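Local coordinates for protein oxidoreductase, iron/ascorbate family (Shewanella oneidensis, PDB 3ON7) that probably uses iron(II), 2-oxoglutarate and oxygen to hydroxylate and break down L-arginine, and may also turn 2-oxoglutarate into ethylene, at residues His91-Gly96 with Lys149-Ile154; Glu142-Ser147 with Leu250-His255; Ala168-Ala173 with Val233-Gly238. All coordinates share one frame; numbering follows the deposited sequence.

Contact 1 (His91-Gly96 with Lys149-Ile154); sequences HVYPWG and KTLLRI
The imidazole of H91 has L151 CD1 over one face, 3.6 Å above the ring plane and toward its rim, and the guanidinium of R153 at its edge. R153 NE gives its hydrogen to H91 NE2 at 3.1 Å, with an N-H...N angle of 158°; the donor lies near the imidazole plane and the acceptor near the guanidinium plane, although the two planes are turned 68° apart. The arginine chain gets there by running out extended from CG to NE, CG anti to the backbone N (chi1 -177°), alongside the histidine. The Y93 ring receives W95 CZ2 on one face and K149 O at its edge, while L151 CD1, 3.7 Å from Y93 CZ, touches it off-centre, so one methyl serves both rings. At its hydroxyl, a water accepts from Y93 OH (2.6 Å) and donates to K149 O.

The segments lie on neighbouring antiparallel strands, 88-92 and 151-157, the first running into a type I turn from Y93 to G96. Strand 88-92 extends the main sheet, whose central strands form one side of the double-stranded beta-helix expected of 2-oxoglutarate oxygenases. V92 and L152 are a hydrogen-bonded pair, V92 N reaching L152 O at 2.8 Å and L152 N reaching V92 O at 3.1 Å; H91 and R153 are a non-hydrogen-bonded pair. On the face carrying V92 and L152, V92 CG2 meets I154 CD1 at 3.9 Å, and L152 packs on helix 103-126. A leucine in place of H91 would probably leave R153 NE without its in-plane acceptor and its guanidinium freer to turn. Beyond that bond R153 NH2 forms a salt bridge with E272 of the second subunit, and K149 NZ another with E64 of the third subunit.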
loop_
_atom_site.group_PDB
_atom_site.type_symbol
_atom_site.label_atom_id
_atom_site.label_comp_id
_atom_site.label_asym_id
_atom_site.label_seq_id
_atom_site.Cartn_x
_atom_site.Cartn_y
_atom_site.Cartn_z
ATOM N N HIS B 91 4.710 -6.762 16.250
ATOM C CA HIS B 91 3.280 -6.456 16.104
ATOM C C HIS B 91 2.483 -7.740 16.207
ATOM O O HIS B 91 2.575 -8.638 15.339
ATOM C CB HIS B 91 3.028 -5.792 14.762
ATOM C CG HIS B 91 3.275 -4.321 14.759
ATOM N ND1 HIS B 91 2.816 -3.499 13.752
ATOM C CD2 HIS B 91 3.886 -3.515 15.659
ATOM C CE1 HIS B 91 3.130 -2.246 14.042
ATOM N NE2 HIS B 91 3.796 -2.232 15.181
ATOM N N VAL B 92 1.719 -7.833 17.286
ATOM C CA VAL B 92 0.897 -9.000 17.554
ATOM C C VAL B 92 -0.564 -8.716 17.195
ATOM O O VAL B 92 -1.156 -7.751 17.701
ATOM C CB VAL B 92 0.934 -9.385 19.050
ATOM C CG1 VAL B 92 -0.066 -10.532 19.336
ATOM C CG2 VAL B 92 2.343 -9.748 19.499
ATOM N N TYR B 93 -1.130 -9.587 16.359
ATOM C CA TYR B 93 -2.574 -9.657 16.125
ATOM C C TYR B 93 -3.062 -11.084 16.334
ATOM O O TYR B 93 -2.349 -12.015 16.009
ATOM C CB TYR B 93 -2.914 -9.284 14.666
ATOM C CG TYR B 93 -2.526 -7.906 14.223
ATOM C CD1 TYR B 93 -3.393 -6.828 14.385
ATOM C CD2 TYR B 93 -1.303 -7.677 13.618
ATOM C CE1 TYR B 93 -3.044 -5.564 13.977
ATOM C CE2 TYR B 93 -0.942 -6.427 13.186
ATOM C CZ TYR B 93 -1.813 -5.368 13.366
ATOM O OH TYR B 93 -1.444 -4.120 12.944
ATOM N N PRO B 94 -4.301 -11.268 16.823
ATOM C CA PRO B 94 -4.875 -12.618 16.957
ATOM C C PRO B 94 -4.790 -13.446 15.668
ATOM O O PRO B 94 -4.593 -14.665 15.714
ATOM C CB PRO B 94 -6.343 -12.334 17.274
ATOM C CG PRO B 94 -6.343 -10.986 17.894
ATOM C CD PRO B 94 -5.237 -10.225 17.268
ATOM N N TRP B 95 -4.933 -12.767 14.534
ATOM C CA TRP B 95 -4.856 -13.385 13.219
ATOM C C TRP B 95 -3.438 -13.534 12.670
ATOM O O TRP B 95 -3.216 -14.205 11.656
ATOM C CB TRP B 95 -5.681 -12.574 12.210
ATOM C CG TRP B 95 -5.361 -11.101 12.147
ATOM C CD1 TRP B 95 -6.059 -10.102 12.741
ATOM C CD2 TRP B 95 -4.293 -10.471 11.429
ATOM N NE1 TRP B 95 -5.507 -8.887 12.437
ATOM C CE2 TRP B 95 -4.414 -9.083 11.639
ATOM C CE3 TRP B 95 -3.252 -10.942 10.621
ATOM C CZ2 TRP B 95 -3.520 -8.159 11.092
ATOM C CZ3 TRP B 95 -2.353 -10.022 10.080
ATOM C CH2 TRP B 95 -2.512 -8.640 10.303
ATOM N N GLY B 96 -2.475 -12.918 13.326
ATOM C CA GLY B 96 -1.158 -12.774 12.725
ATOM C C GLY B 96 -0.140 -13.781 13.219
ATOM O O GLY B 96 -0.457 -14.714 13.959
ATOM N N LYS B 149 -8.300 -4.568 13.281
ATOM C CA LYS B 149 -7.192 -3.627 13.328
ATOM C C LYS B 149 -6.558 -3.471 14.705
ATOM O O LYS B 149 -5.466 -2.908 14.826
ATOM C CB LYS B 149 -7.629 -2.260 12.794
ATOM C CG LYS B 149 -7.748 -2.193 11.270
ATOM C CD LYS B 149 -6.531 -1.521 10.621
ATOM C CE LYS B 149 -6.508 -0.007 10.888
ATOM N NZ LYS B 149 -5.369 0.668 10.185
ATOM N N THR B 150 -7.208 -3.934 15.756
ATOM C CA THR B 150 -6.651 -3.707 17.090
ATOM C C THR B 150 -5.281 -4.371 17.136
ATOM O O THR B 150 -5.142 -5.521 16.706
ATOM C CB THR B 150 -7.577 -4.197 18.220
ATOM O OG1 THR B 150 -8.612 -3.231 18.397
ATOM C CG2 THR B 150 -6.808 -4.374 19.574
ATOM N N LEU B 151 -4.297 -3.612 17.616
ATOM C CA LEU B 151 -2.881 -3.988 17.569
ATOM C C LEU B 151 -2.238 -4.005 18.949
ATOM O O LEU B 151 -2.334 -3.038 19.679
ATOM C CB LEU B 151 -2.119 -2.985 16.681
ATOM C CG LEU B 151 -0.603 -2.882 16.795
ATOM C CD1 LEU B 151 0.018 -4.164 16.306
ATOM C CD2 LEU B 151 -0.094 -1.673 15.985
ATOM N N LEU B 152 -1.580 -5.102 19.292
ATOM C CA LEU B 152 -0.743 -5.185 20.495
ATOM C C LEU B 152 0.705 -5.126 20.004
ATOM O O LEU B 152 1.156 -5.997 19.290
ATOM C CB LEU B 152 -1.052 -6.468 21.275
ATOM C CG LEU B 152 -0.222 -6.808 22.507
ATOM C CD1 LEU B 152 -0.112 -5.638 23.452
ATOM C CD2 LEU B 152 -0.813 -8.031 23.207
ATOM N N ARG B 153 1.376 -4.035 20.336
ATOM C CA ARG B 153 2.688 -3.666 19.852
ATOM C C ARG B 153 3.615 -3.913 21.044
ATOM O O ARG B 153 3.406 -3.365 22.122
ATOM C CB ARG B 153 2.611 -2.183 19.461
ATOM C CG ARG B 153 3.821 -1.540 18.851
ATOM C CD ARG B 153 3.506 -0.160 18.175
ATOM N NE ARG B 153 4.464 0.072 17.092
ATOM C CZ ARG B 153 5.361 1.058 17.010
ATOM N NH1 ARG B 153 5.452 2.033 17.909
ATOM N NH2 ARG B 153 6.173 1.079 15.970
ATOM N N ILE B 154 4.593 -4.800 20.883
ATOM C CA ILE B 154 5.549 -5.083 21.951
ATOM C C ILE B 154 6.847 -4.374 21.600
ATOM O O ILE B 154 7.508 -4.749 20.634
ATOM C CB ILE B 154 5.740 -6.596 22.119
ATOM C CG1 ILE B 154 4.367 -7.238 22.312
ATOM C CG2 ILE B 154 6.721 -6.939 23.311
ATOM C CD1 ILE B 154 4.361 -8.695 22.625
HETATM O O HOH W 1 -3.344 -2.398 13.028
#

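Contact 2 (Glu142-Ser147 with Leu250-His255); sequences EMIANS and LFLHPH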
loop_
_atom_site.group_PDB
_atom_site.type_symbol
_atom_site.label_atom_id
_atom_site.label_comp_id
_atom_site.label_asym_id
_atom_site.label_seq_id
_atom_site.Cartn_x
_atom_site.Cartn_y
_atom_site.Cartn_z
ATOM N N GLU B 142 -18.992 -1.987 21.251
ATOM C CA GLU B 142 -19.264 -2.728 20.031
ATOM C C GLU B 142 -18.316 -2.337 18.919
ATOM O O GLU B 142 -18.108 -3.131 18.006
ATOM C CB GLU B 142 -20.706 -2.519 19.550
ATOM C CG GLU B 142 -21.710 -3.458 20.158
ATOM C CD GLU B 142 -23.118 -3.217 19.627
ATOM O OE1 GLU B 142 -23.286 -3.045 18.385
ATOM O OE2 GLU B 142 -24.046 -3.195 20.473
HETATM N N MSE B 143 -17.747 -1.126 19.006
HETATM C CA MSE B 143 -16.787 -0.623 18.011
HETATM C C MSE B 143 -15.515 -1.452 17.957
HETATM O O MSE B 143 -14.892 -1.520 16.912
HETATM C CB MSE B 143 -16.405 0.852 18.290
HETATM C CG MSE B 143 -17.548 1.834 18.134
HETATM SE SE MSE B 143 -17.067 3.681 18.422
HETATM C CE MSE B 143 -18.746 4.502 17.865
ATOM N N ILE B 144 -15.122 -2.062 19.080
ATOM C CA ILE B 144 -13.855 -2.808 19.163
ATOM C C ILE B 144 -14.021 -4.330 19.315
ATOM O O ILE B 144 -13.032 -5.082 19.297
ATOM C CB ILE B 144 -12.964 -2.306 20.330
ATOM C CG1 ILE B 144 -13.584 -2.593 21.700
ATOM C CG2 ILE B 144 -12.659 -0.813 20.194
ATOM C CD1 ILE B 144 -12.509 -2.752 22.813
ATOM N N ALA B 145 -15.247 -4.796 19.512
ATOM C CA ALA B 145 -15.455 -6.242 19.660
ATOM C C ALA B 145 -14.965 -6.946 18.391
ATOM O O ALA B 145 -15.484 -6.692 17.328
ATOM C CB ALA B 145 -16.924 -6.545 19.890
ATOM N N ASN B 146 -13.967 -7.815 18.525
ATOM C CA ASN B 146 -13.402 -8.595 17.410
ATOM C C ASN B 146 -12.919 -7.722 16.277
ATOM O O ASN B 146 -13.111 -8.042 15.118
ATOM C CB ASN B 146 -14.403 -9.645 16.910
ATOM C CG ASN B 146 -14.657 -10.738 17.947
ATOM O OD1 ASN B 146 -13.717 -11.306 18.504
ATOM N ND2 ASN B 146 -15.919 -11.023 18.217
ATOM N N SER B 147 -12.299 -6.605 16.639
ATOM C CA SER B 147 -11.755 -5.682 15.687
ATOM C C SER B 147 -10.480 -6.237 15.099
ATOM O O SER B 147 -9.547 -6.605 15.822
ATOM C CB SER B 147 -11.428 -4.339 16.334
ATOM O OG SER B 147 -10.578 -3.615 15.471
ATOM N N LEU B 250 -1.453 -1.478 23.951
ATOM C CA LEU B 250 -2.486 -2.117 23.124
ATOM C C LEU B 250 -3.336 -1.002 22.507
ATOM O O LEU B 250 -3.953 -0.233 23.231
ATOM C CB LEU B 250 -3.380 -3.035 23.947
ATOM C CG LEU B 250 -4.574 -3.652 23.189
ATOM C CD1 LEU B 250 -4.049 -4.676 22.136
ATOM C CD2 LEU B 250 -5.580 -4.267 24.096
ATOM N N PHE B 251 -3.345 -0.920 21.176
ATOM C CA PHE B 251 -4.088 0.124 20.450
ATOM C C PHE B 251 -5.440 -0.411 19.994
ATOM O O PHE B 251 -5.516 -1.239 19.075
ATOM C CB PHE B 251 -3.250 0.624 19.285
ATOM C CG PHE B 251 -1.946 1.260 19.722
ATOM C CD1 PHE B 251 -1.884 2.617 20.040
ATOM C CD2 PHE B 251 -0.803 0.494 19.870
ATOM C CE1 PHE B 251 -0.707 3.193 20.483
ATOM C CE2 PHE B 251 0.383 1.068 20.283
ATOM C CZ PHE B 251 0.436 2.413 20.603
ATOM N N LEU B 252 -6.506 0.024 20.674
ATOM C CA LEU B 252 -7.865 -0.452 20.354
ATOM C C LEU B 252 -8.334 0.395 19.172
ATOM O O LEU B 252 -8.354 1.623 19.274
ATOM C CB LEU B 252 -8.832 -0.316 21.561
ATOM C CG LEU B 252 -8.712 -1.241 22.784
ATOM C CD1 LEU B 252 -8.750 -2.678 22.386
ATOM C CD2 LEU B 252 -7.468 -0.981 23.626
ATOM N N HIS B 253 -8.626 -0.250 18.041
ATOM C CA HIS B 253 -9.065 0.430 16.834
ATOM C C HIS B 253 -10.507 0.006 16.552
ATOM O O HIS B 253 -10.829 -1.165 16.662
ATOM C CB HIS B 253 -8.233 0.025 15.612
ATOM C CG HIS B 253 -6.863 0.636 15.545
ATOM N ND1 HIS B 253 -6.538 1.634 14.649
ATOM C CD2 HIS B 253 -5.724 0.346 16.216
ATOM C CE1 HIS B 253 -5.261 1.945 14.787
ATOM N NE2 HIS B 253 -4.744 1.180 15.731
ATOM N N PRO B 254 -11.359 0.950 16.128
ATOM C CA PRO B 254 -12.724 0.582 15.784
ATOM C C PRO B 254 -12.786 -0.189 14.469
ATOM O O PRO B 254 -11.822 -0.178 13.733
ATOM C CB PRO B 254 -13.411 1.936 15.651
ATOM C CG PRO B 254 -12.350 2.845 15.258
ATOM C CD PRO B 254 -11.116 2.377 15.940
ATOM N N HIS B 255 -13.912 -0.846 14.170
ATOM C CA HIS B 255 -14.070 -1.460 12.858
ATOM C C HIS B 255 -14.024 -0.322 11.826
ATOM O O HIS B 255 -14.537 0.761 12.105
ATOM C CB HIS B 255 -15.390 -2.214 12.734
ATOM C CG HIS B 255 -15.615 -3.213 13.813
ATOM N ND1 HIS B 255 -14.740 -4.250 14.057
ATOM C CD2 HIS B 255 -16.602 -3.324 14.734
ATOM C CE1 HIS B 255 -15.192 -4.970 15.066
ATOM N NE2 HIS B 255 -16.317 -4.428 15.500
HETATM O O HOH W 2 -19.027 -5.293 16.748
#
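M143 O accepts from the backbone N of H255 at 3.0 Å, and the same oxygen lies over one face of the H255 imidazole, 3.3 Å above its plane and toward the rim. It also takes a CA-H...O contact from P254 CA at 3.2 Å, while M143 CB rests against P254 CB. The imidazole reaches back to the carbonyls of E142 and M143 because its CG stands beside its own backbone N (chi1 -53°). There H255 NE2 makes a weak, bent hydrogen bond to E142 O at 3.3 Å, and a water bridges the same two atoms, donating to E142 O at 2.7 Å.

S147 OG, anti to its own nitrogen (chi1 164°), donates to H253 O at 2.7 Å, approaching from above the carbonyl plane. As an acceptor, this hydroxyl is offered weak hydrogen bonds by the backbone N of K149 and T150. S147 N is itself taken by I144 O, closing the type II turn from I144 to S147. H253 N, in turn, is bonded to T150 OG1. On the apolar side, I144 CD1 meets L252 CD1 at 3.8 Å beside L121 of helix 103-126.

The contact thus joins the short helix and turn leading into strand 151-157 to the chain leaving strand 245-252, an inner strand of the main sheet. Backbone carbonyls are its main acceptors, met by one main-chain N-H, one hydroxyl and one imidazole N-H; the ring's bond to E142 O is weak and supplemented by a water, so the firmer polar links are those of H255 N and S147 OG.

Contact 3 (Ala168-Ala173 with Val233-Gly238); sequences AIRAAA and VINPEG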
loop_
_atom_site.group_PDB
_atom_site.type_symbol
_atom_site.label_atom_id
_atom_site.label_comp_id
_atom_site.label_asym_id
_atom_site.label_seq_id
_atom_site.Cartn_x
_atom_site.Cartn_y
_atom_site.Cartn_z
ATOM N N ALA B 168 17.571 13.095 25.583
ATOM C CA ALA B 168 16.600 13.489 26.611
ATOM C C ALA B 168 15.177 12.978 26.313
ATOM O O ALA B 168 14.361 12.840 27.224
ATOM C CB ALA B 168 16.599 14.982 26.780
ATOM N N ILE B 169 14.887 12.690 25.047
ATOM C CA ILE B 169 13.559 12.226 24.645
ATOM C C ILE B 169 13.656 10.838 24.001
ATOM O O ILE B 169 14.389 10.650 23.050
ATOM C CB ILE B 169 12.897 13.218 23.655
ATOM C CG1 ILE B 169 12.678 14.567 24.319
ATOM C CG2 ILE B 169 11.567 12.703 23.186
ATOM C CD1 ILE B 169 12.218 15.627 23.352
ATOM N N ARG B 170 12.907 9.885 24.539
ATOM C CA ARG B 170 12.915 8.501 24.088
ATOM C C ARG B 170 11.850 8.296 23.028
ATOM O O ARG B 170 12.127 7.736 21.969
ATOM C CB ARG B 170 12.653 7.551 25.273
ATOM C CG ARG B 170 12.667 6.049 24.932
ATOM C CD ARG B 170 12.462 5.158 26.163
ATOM N NE ARG B 170 13.542 5.287 27.143
ATOM C CZ ARG B 170 14.462 4.359 27.428
ATOM N NH1 ARG B 170 14.471 3.172 26.835
ATOM N NH2 ARG B 170 15.381 4.619 28.342
ATOM N N ALA B 171 10.622 8.709 23.327
ATOM C CA ALA B 171 9.560 8.723 22.318
ATOM C C ALA B 171 8.997 10.154 22.121
ATOM O O ALA B 171 8.519 10.769 23.068
ATOM C CB ALA B 171 8.453 7.725 22.691
ATOM N N ALA B 172 9.080 10.669 20.890
ATOM C CA ALA B 172 8.593 12.013 20.544
ATOM C C ALA B 172 7.115 12.223 20.866
ATOM O O ALA B 172 6.319 11.269 20.838
ATOM C CB ALA B 172 8.801 12.274 19.061
ATOM N N ALA B 173 6.768 13.481 21.157
ATOM C CA ALA B 173 5.371 13.904 21.360
ATOM C C ALA B 173 4.520 13.479 20.184
ATOM O O ALA B 173 4.850 13.767 19.045
ATOM C CB ALA B 173 5.269 15.429 21.535
ATOM N N VAL B 233 7.609 10.257 25.880
ATOM C CA VAL B 233 8.399 9.616 26.928
ATOM C C VAL B 233 9.772 10.277 26.969
ATOM O O VAL B 233 10.508 10.244 25.981
ATOM C CB VAL B 233 8.532 8.069 26.732
ATOM C CG1 VAL B 233 9.393 7.446 27.842
ATOM C CG2 VAL B 233 7.168 7.418 26.688
ATOM N N ILE B 234 10.115 10.894 28.104
ATOM C CA ILE B 234 11.461 11.467 28.279
ATOM C C ILE B 234 12.331 10.472 29.047
ATOM O O ILE B 234 11.808 9.524 29.621
ATOM C CB ILE B 234 11.449 12.867 28.964
ATOM C CG1 ILE B 234 10.914 12.819 30.405
ATOM C CG2 ILE B 234 10.654 13.837 28.146
ATOM C CD1 ILE B 234 11.214 14.087 31.226
ATOM N N ASN B 235 13.643 10.668 29.000
ATOM C CA ASN B 235 14.616 9.909 29.826
ATOM C C ASN B 235 15.110 10.848 30.909
ATOM O O ASN B 235 16.052 11.610 30.693
ATOM C CB ASN B 235 15.814 9.399 29.001
ATOM C CG ASN B 235 15.439 8.293 28.029
ATOM O OD1 ASN B 235 14.700 7.389 28.374
ATOM N ND2 ASN B 235 15.938 8.376 26.800
ATOM N N PRO B 236 14.440 10.845 32.067
ATOM C CA PRO B 236 14.798 11.807 33.089
ATOM C C PRO B 236 16.142 11.464 33.715
ATOM O O PRO B 236 16.630 10.358 33.543
ATOM C CB PRO B 236 13.652 11.702 34.104
ATOM C CG PRO B 236 13.064 10.383 33.903
ATOM C CD PRO B 236 13.286 10.021 32.465
ATOM N N GLU B 237 16.729 12.435 34.405
ATOM C CA GLU B 237 18.025 12.289 35.022
ATOM C C GLU B 237 17.983 11.062 35.925
ATOM O O GLU B 237 17.056 10.894 36.697
ATOM C CB GLU B 237 18.374 13.572 35.795
ATOM C CG GLU B 237 19.692 13.559 36.543
ATOM C CD GLU B 237 20.906 13.303 35.657
ATOM O OE1 GLU B 237 20.988 13.888 34.544
ATOM O OE2 GLU B 237 21.789 12.525 36.095
ATOM N N GLY B 238 18.950 10.170 35.761
ATOM C CA GLY B 238 18.978 8.912 36.510
ATOM C C GLY B 238 18.670 7.665 35.694
ATOM O O GLY B 238 19.053 6.568 36.086
#
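A classic beta bulge marks this antiparallel pairing of strand 169-174 with strand 231-234, in the smaller four-stranded sheet of the oxygenase core. R170 and A171 both face V233, whose carbonyl oxygen accepts from R170 N at 2.8 Å and from A171 N at 3.1 Å. A171 O takes V233 N in return, closing a hydrogen-bonded pair, and A171 CB packs on V233 CB at 4.1 Å. Across the bulge I169 and I234 form a non-hydrogen-bonded pair, with their side chains on the other face from A171 and V233. N235 N then donates to A168 O. Strand 169-174 leads on to H174, which with D176 and H231 probably makes up the iron site expected of this family, apparently empty here.

At the bulge R170 points toward the strand opposite, and its side chain reaches N235. With CG anti to the backbone N (chi1 -179°) and the chain bent at chi3, the arginine brings the edge of its guanidinium to N235 OD1, the guanidinium and amide planes 86° apart. N235 ND2 is bonded to G167 O, which fixes the turn of the amide, and R170 also makes a cation-pi contact with Y157. Two of its nitrogens grip the single atom N235 OD1, side-on: NE at 2.7 Å on a lone pair, in the carbonyl plane, and NH2 at 2.9 Å from above that plane.

Contacts 1 and 2 are neighbours, their centres about 11 Å apart, and touch through strands 151-157 and 245-252, which lie side by side in the main sheet. Contact 3 lies beyond the chain's centre, about 26 Å from contact 1 and about 29 Å from contact 2, centre to centre. Along the chain the segments of contacts 1 and 2 alternate, whereas contact 3 follows contact 1 and falls between the two segments of contact 2. Contact 1 adds a strand of the N-terminal region to the main sheet, contact 2 holds helix 140-144 to its strand 245-252, and contact 3 pairs two strands of the four-stranded sheet, the main sheet's probable partner in the oxygenase barrel.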